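Local atomic coordinates of serine protease MT3772 (Mycobacterium tuberculosis, PDB entry 3K6Y), a protein that probably cleaves peptide bonds as a membrane-anchored serine protease, and is thought to help the tubercle bacillus resist acid and oxidative stress. Residues V132-P137 against F142-A147; D170-R175 against G185-L190. All blocks are in the same frame, centred on the assembly; numbering follows the deposited sequence.

Contact 1: residues V132-P137 against F142-A147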
loop_
_atom_site.group_PDB
_atom_site.type_symbol
_atom_site.label_atom_id
_atom_site.label_comp_id
_atom_site.label_asym_id
_atom_site.label_seq_id
_atom_site.Cartn_x
_atom_site.Cartn_y
_atom_site.Cartn_z
ATOM N N VAL A 132 -7.721 -26.675 15.564
ATOM C CA VAL A 132 -6.298 -26.828 15.323
ATOM C C VAL A 132 -5.789 -25.680 14.464
ATOM O O VAL A 132 -6.374 -25.345 13.439
ATOM C CB VAL A 132 -5.932 -28.177 14.655
ATOM C CG1 VAL A 132 -4.479 -28.479 14.864
ATOM C CG2 VAL A 132 -6.807 -29.335 15.183
ATOM N N VAL A 133 -4.690 -25.079 14.900
ATOM C CA VAL A 133 -3.973 -24.076 14.119
ATOM C C VAL A 133 -2.949 -24.804 13.251
ATOM O O VAL A 133 -2.157 -25.589 13.764
ATOM C CB VAL A 133 -3.253 -23.063 15.066
ATOM C CG1 VAL A 133 -2.206 -22.201 14.323
ATOM C CG2 VAL A 133 -4.273 -22.208 15.779
ATOM N N LEU A 134 -2.982 -24.576 11.944
ATOM C CA LEU A 134 -2.030 -25.237 11.045
ATOM C C LEU A 134 -1.125 -24.203 10.398
ATOM O O LEU A 134 -1.612 -23.231 9.815
ATOM C CB LEU A 134 -2.767 -26.021 9.956
ATOM C CG LEU A 134 -3.806 -27.023 10.449
ATOM C CD1 LEU A 134 -4.431 -27.706 9.234
ATOM C CD2 LEU A 134 -3.179 -28.041 11.380
ATOM N N GLY A 135 0.184 -24.428 10.449
ATOM C CA GLY A 135 1.075 -23.457 9.835
ATOM C C GLY A 135 2.530 -23.832 9.898
ATOM O O GLY A 135 2.880 -24.986 10.173
ATOM N N TYR A 136 3.376 -22.848 9.612
ATOM C CA TYR A 136 4.811 -23.057 9.478
ATOM C C TYR A 136 5.590 -22.121 10.403
ATOM O O TYR A 136 6.183 -21.132 9.947
ATOM C CB TYR A 136 5.232 -22.856 8.021
ATOM C CG TYR A 136 4.638 -23.878 7.087
ATOM C CD1 TYR A 136 5.338 -25.042 6.761
ATOM C CD2 TYR A 136 3.382 -23.683 6.512
ATOM C CE1 TYR A 136 4.796 -25.992 5.890
ATOM C CE2 TYR A 136 2.831 -24.625 5.684
ATOM C CZ TYR A 136 3.533 -25.754 5.354
ATOM O OH TYR A 136 2.988 -26.694 4.509
ATOM N N PRO A 137 5.605 -22.432 11.708
ATOM C CA PRO A 137 6.353 -21.596 12.661
ATOM C C PRO A 137 7.802 -21.422 12.231
ATOM O O PRO A 137 8.452 -22.378 11.829
ATOM C CB PRO A 137 6.306 -22.412 13.956
ATOM C CG PRO A 137 5.084 -23.268 13.846
ATOM C CD PRO A 137 4.936 -23.576 12.362
ATOM N N PHE A 142 6.006 -27.859 8.701
ATOM C CA PHE A 142 4.586 -27.847 9.006
ATOM C C PHE A 142 4.334 -28.295 10.446
ATOM O O PHE A 142 4.905 -29.310 10.882
ATOM C CB PHE A 142 3.836 -28.762 8.019
ATOM C CG PHE A 142 2.372 -28.892 8.310
ATOM C CD1 PHE A 142 1.894 -29.983 9.035
ATOM C CD2 PHE A 142 1.465 -27.925 7.876
ATOM C CE1 PHE A 142 0.542 -30.124 9.303
ATOM C CE2 PHE A 142 0.111 -28.065 8.152
ATOM C CZ PHE A 142 -0.344 -29.169 8.858
ATOM N N THR A 143 3.481 -27.561 11.168
ATOM C CA THR A 143 3.190 -27.823 12.578
ATOM C C THR A 143 1.708 -27.630 12.844
ATOM O O THR A 143 1.124 -26.615 12.443
ATOM C CB THR A 143 4.005 -26.860 13.483
ATOM O OG1 THR A 143 5.400 -27.004 13.173
ATOM C CG2 THR A 143 3.741 -27.114 14.978
ATOM N N ALA A 144 1.101 -28.616 13.508
ATOM C CA ALA A 144 -0.254 -28.499 14.012
ATOM C C ALA A 144 -0.186 -28.078 15.467
ATOM O O ALA A 144 0.481 -28.735 16.278
ATOM C CB ALA A 144 -0.989 -29.831 13.888
ATOM N N THR A 145 -0.901 -27.014 15.804
ATOM C CA THR A 145 -0.912 -26.464 17.157
ATOM C C THR A 145 -2.291 -26.671 17.749
ATOM O O THR A 145 -3.258 -26.080 17.288
ATOM C CB THR A 145 -0.517 -24.970 17.129
ATOM O OG1 THR A 145 0.812 -24.864 16.610
ATOM C CG2 THR A 145 -0.576 -24.347 18.520
ATOM N N PRO A 146 -2.398 -27.515 18.785
ATOM C CA PRO A 146 -3.706 -27.707 19.402
ATOM C C PRO A 146 -4.298 -26.402 19.935
ATOM O O PRO A 146 -3.563 -25.535 20.459
ATOM C CB PRO A 146 -3.416 -28.680 20.545
ATOM C CG PRO A 146 -2.168 -29.393 20.129
ATOM C CD PRO A 146 -1.356 -28.366 19.379
ATOM N N ALA A 147 -5.607 -26.250 19.822
ATOM C CA ALA A 147 -6.257 -25.018 20.221
ATOM C C ALA A 147 -7.656 -25.294 20.734
ATOM O O ALA A 147 -8.185 -26.385 20.556
ATOM C CB ALA A 147 -6.287 -24.004 19.050
#
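Gly135 O accepts the backbone N-H of Thr143 at 2.8 Å, nearly in line with its own C=O bond, and Phe142 CA makes a CA-H...O contact with the same oxygen. Gly135 N returns the bond to Thr143 O. Two residues back along strand 130-135, away from the loop, Val133 and Thr145 exchange a second pair of bonds, Thr145 N to Val133 O being 2.8 Å long and almost straight (169° at the hydrogen). Between these hydrogen-bonded pairs sits Leu134 with Ala144, a non-hydrogen-bonded pair whose side chains meet at Leu134 CD2 and Ala144 CB, 3.8 Å apart. With CG opposite the backbone N (chi1 176°), the Phe142 ring is carried back along the hairpin to Leu134, where its CZ meets CD2 (4.0 Å); helix 35-40 lies over the group through Val37 and Thr40. Beyond the paired strands, Phe142 turns a ring edge to the face of Tyr136, centroids 5.7 Å apart and planes at 68°, while Tyr136 CE1 lies 3.6 Å from Phe142 CB. The hydroxyl of Tyr136 is hydrogen-bonded to Val44 O, which fixes the far end of the ring. On the other face, the Pro137 ring lies against Thr143, with CD 3.6 Å from OG1; that hydroxyl is hydrogen-bonded to Asn141 O. The arrangement is an antiparallel beta hairpin, the opening pair of strands of the second six-stranded barrel in this chymotrypsin-like fold.

Contact 2: residues D170-R175 against G185-L190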
loop_
_atom_site.group_PDB
_atom_site.type_symbol
_atom_site.label_atom_id
_atom_site.label_comp_id
_atom_site.label_asym_id
_atom_site.label_seq_id
_atom_site.Cartn_x
_atom_site.Cartn_y
_atom_site.Cartn_z
ATOM N N ASP A 170 -14.878 -9.283 12.936
ATOM C CA ASP A 170 -15.276 -10.486 13.677
ATOM C C ASP A 170 -14.083 -11.432 13.784
ATOM O O ASP A 170 -13.493 -11.825 12.772
ATOM C CB ASP A 170 -16.428 -11.213 12.972
ATOM C CG ASP A 170 -17.730 -10.432 12.990
ATOM O OD1 ASP A 170 -17.971 -9.661 13.932
ATOM O OD2 ASP A 170 -18.534 -10.619 12.058
ATOM N N VAL A 171 -13.753 -11.805 15.013
ATOM C CA VAL A 171 -12.635 -12.666 15.323
ATOM C C VAL A 171 -13.041 -13.753 16.291
ATOM O O VAL A 171 -14.024 -13.585 17.033
ATOM C CB VAL A 171 -11.406 -11.874 15.849
ATOM C CG1 VAL A 171 -11.043 -10.754 14.869
ATOM C CG2 VAL A 171 -11.638 -11.353 17.242
ATOM N N TYR A 172 -12.300 -14.853 16.288
ATOM C CA TYR A 172 -12.294 -15.734 17.441
ATOM C C TYR A 172 -11.080 -15.432 18.284
ATOM O O TYR A 172 -9.972 -15.225 17.764
ATOM C CB TYR A 172 -12.196 -17.204 17.042
ATOM C CG TYR A 172 -13.353 -17.750 16.258
ATOM C CD1 TYR A 172 -14.597 -17.974 16.862
ATOM C CD2 TYR A 172 -13.195 -18.110 14.923
ATOM C CE1 TYR A 172 -15.656 -18.509 16.143
ATOM C CE2 TYR A 172 -14.258 -18.637 14.190
ATOM C CZ TYR A 172 -15.477 -18.841 14.809
ATOM O OH TYR A 172 -16.526 -19.368 14.107
ATOM N N THR A 173 -11.281 -15.439 19.600
ATOM C CA THR A 173 -10.163 -15.658 20.496
ATOM C C THR A 173 -10.050 -17.143 20.768
ATOM O O THR A 173 -11.072 -17.822 20.912
ATOM C CB THR A 173 -10.323 -14.888 21.803
ATOM O OG1 THR A 173 -11.592 -15.209 22.377
ATOM C CG2 THR A 173 -10.258 -13.391 21.528
ATOM N N ILE A 174 -8.822 -17.648 20.823
ATOM C CA ILE A 174 -8.578 -19.065 21.040
ATOM C C ILE A 174 -7.561 -19.197 22.165
ATOM O O ILE A 174 -6.773 -18.270 22.427
ATOM C CB ILE A 174 -8.093 -19.793 19.748
ATOM C CG1 ILE A 174 -6.737 -19.247 19.280
ATOM C CG2 ILE A 174 -9.164 -19.718 18.667
ATOM C CD1 ILE A 174 -6.177 -19.998 18.087
ATOM N N ARG A 175 -7.613 -20.338 22.845
ATOM C CA ARG A 175 -6.545 -20.713 23.727
ATOM C C ARG A 175 -5.574 -21.560 22.912
ATOM O O ARG A 175 -5.945 -22.637 22.427
ATOM C CB ARG A 175 -7.075 -21.490 24.939
ATOM C CG ARG A 175 -5.961 -21.823 25.884
ATOM C CD ARG A 175 -6.434 -22.371 27.199
ATOM N NE ARG A 175 -5.260 -22.672 28.008
ATOM C CZ ARG A 175 -5.288 -23.018 29.292
ATOM N NH1 ARG A 175 -6.441 -23.139 29.929
ATOM N NH2 ARG A 175 -4.143 -23.246 29.911
ATOM N N GLY A 185 -2.441 -18.925 8.287
ATOM C CA GLY A 185 -2.865 -20.310 8.255
ATOM C C GLY A 185 -4.297 -20.452 8.704
ATOM O O GLY A 185 -4.876 -19.571 9.354
ATOM N N PRO A 186 -4.881 -21.593 8.383
ATOM C CA PRO A 186 -6.244 -21.821 8.803
ATOM C C PRO A 186 -6.358 -22.316 10.251
ATOM O O PRO A 186 -5.517 -23.070 10.719
ATOM C CB PRO A 186 -6.707 -22.928 7.839
ATOM C CG PRO A 186 -5.460 -23.728 7.609
ATOM C CD PRO A 186 -4.326 -22.737 7.644
ATOM N N LEU A 187 -7.432 -21.905 10.913
ATOM C CA LEU A 187 -7.924 -22.599 12.094
ATOM C C LEU A 187 -8.953 -23.585 11.591
ATOM O O LEU A 187 -9.934 -23.185 10.951
ATOM C CB LEU A 187 -8.596 -21.601 13.020
ATOM C CG LEU A 187 -9.134 -22.207 14.321
ATOM C CD1 LEU A 187 -7.962 -22.532 15.262
ATOM C CD2 LEU A 187 -10.121 -21.272 15.003
ATOM N N ILE A 188 -8.704 -24.862 11.830
ATOM C CA ILE A 188 -9.647 -25.865 11.340
ATOM C C ILE A 188 -10.415 -26.515 12.463
ATOM O O ILE A 188 -9.947 -26.616 13.600
ATOM C CB ILE A 188 -8.986 -26.942 10.465
ATOM C CG1 ILE A 188 -7.902 -27.705 11.225
ATOM C CG2 ILE A 188 -8.447 -26.334 9.162
ATOM C CD1 ILE A 188 -7.683 -29.147 10.712
ATOM N N ASP A 189 -11.621 -26.951 12.124
ATOM C CA ASP A 189 -12.400 -27.798 13.022
ATOM C C ASP A 189 -12.039 -29.260 12.772
ATOM O O ASP A 189 -11.230 -29.582 11.908
ATOM C CB ASP A 189 -13.906 -27.519 12.904
ATOM C CG ASP A 189 -14.496 -27.875 11.546
ATOM O OD1 ASP A 189 -15.596 -27.345 11.263
ATOM O OD2 ASP A 189 -13.924 -28.687 10.782
ATOM N N LEU A 190 -12.664 -30.163 13.522
ATOM C CA LEU A 190 -12.281 -31.563 13.434
ATOM C C LEU A 190 -12.825 -32.253 12.185
ATOM O O LEU A 190 -12.476 -33.402 11.917
ATOM C CB LEU A 190 -12.686 -32.313 14.704
ATOM C CG LEU A 190 -11.928 -31.834 15.948
ATOM C CD1 LEU A 190 -12.117 -32.791 17.109
ATOM C CD2 LEU A 190 -10.435 -31.633 15.678
#
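The two backbones do not pair: Ile174 and Leu187 have their CA atoms 9.6 Å apart, the closest CA atoms of the two segments, and no hydrogen bond joins the segments. Instead side chains span the gap, with Tyr172, Ile174 and Leu187 all directed toward the opposing segment. Leu187 reaches out because CG stands opposite the backbone N (chi1 -179°), carrying both methyls away from its strand. CD2 is the busier branch: it meets Ile174 CG2 at 4.1 Å and, more loosely, Tyr172 CD2 at 4.4 Å, coming to that ring obliquely. The other methyl, CD1, lies 4.2 Å from Ile174 CD1, so the leucine fork and the branched isoleucine run past one another in opposite directions. Tyr172 offers only carbon here; its hydroxyl takes a hydrogen bond from Ala125 N. Val133 touches both Ile174 and Leu187, and Val211 packs on Ile174, extending the apolar cluster to strands 130-135 and 208-213. All three touching residues are buried, as expected for the inward-facing side chains of a closed barrel. With contacts of 4.1 Å or more and just 113 Å² buried, this is dispersion and hydrophobic packing across the barrel interior, without directional bonds to set a register.

How the contacts relate
Running from the N terminus, the chain first makes the barrel built from strands 44-51 to 105-109, then enters the second barrel at strand 130-135. Contact 1 closes a short loop of four residues, and strand 143-157 carries the chain on to strand 167-175. Contact 2 opens only afterwards, so the two are in series, neither enclosing nor crossing the other; it closes a nine-residue connection that holds Ser183, the predicted charge-relay serine. Strand 186-188 then returns beside 130-135, where Val132 O probably accepts a hydrogen bond from Ile188 N, and Leu134 N probably gives one to Pro186 O. This pairing joins the last strand in sheet order to the first, completing the barrel.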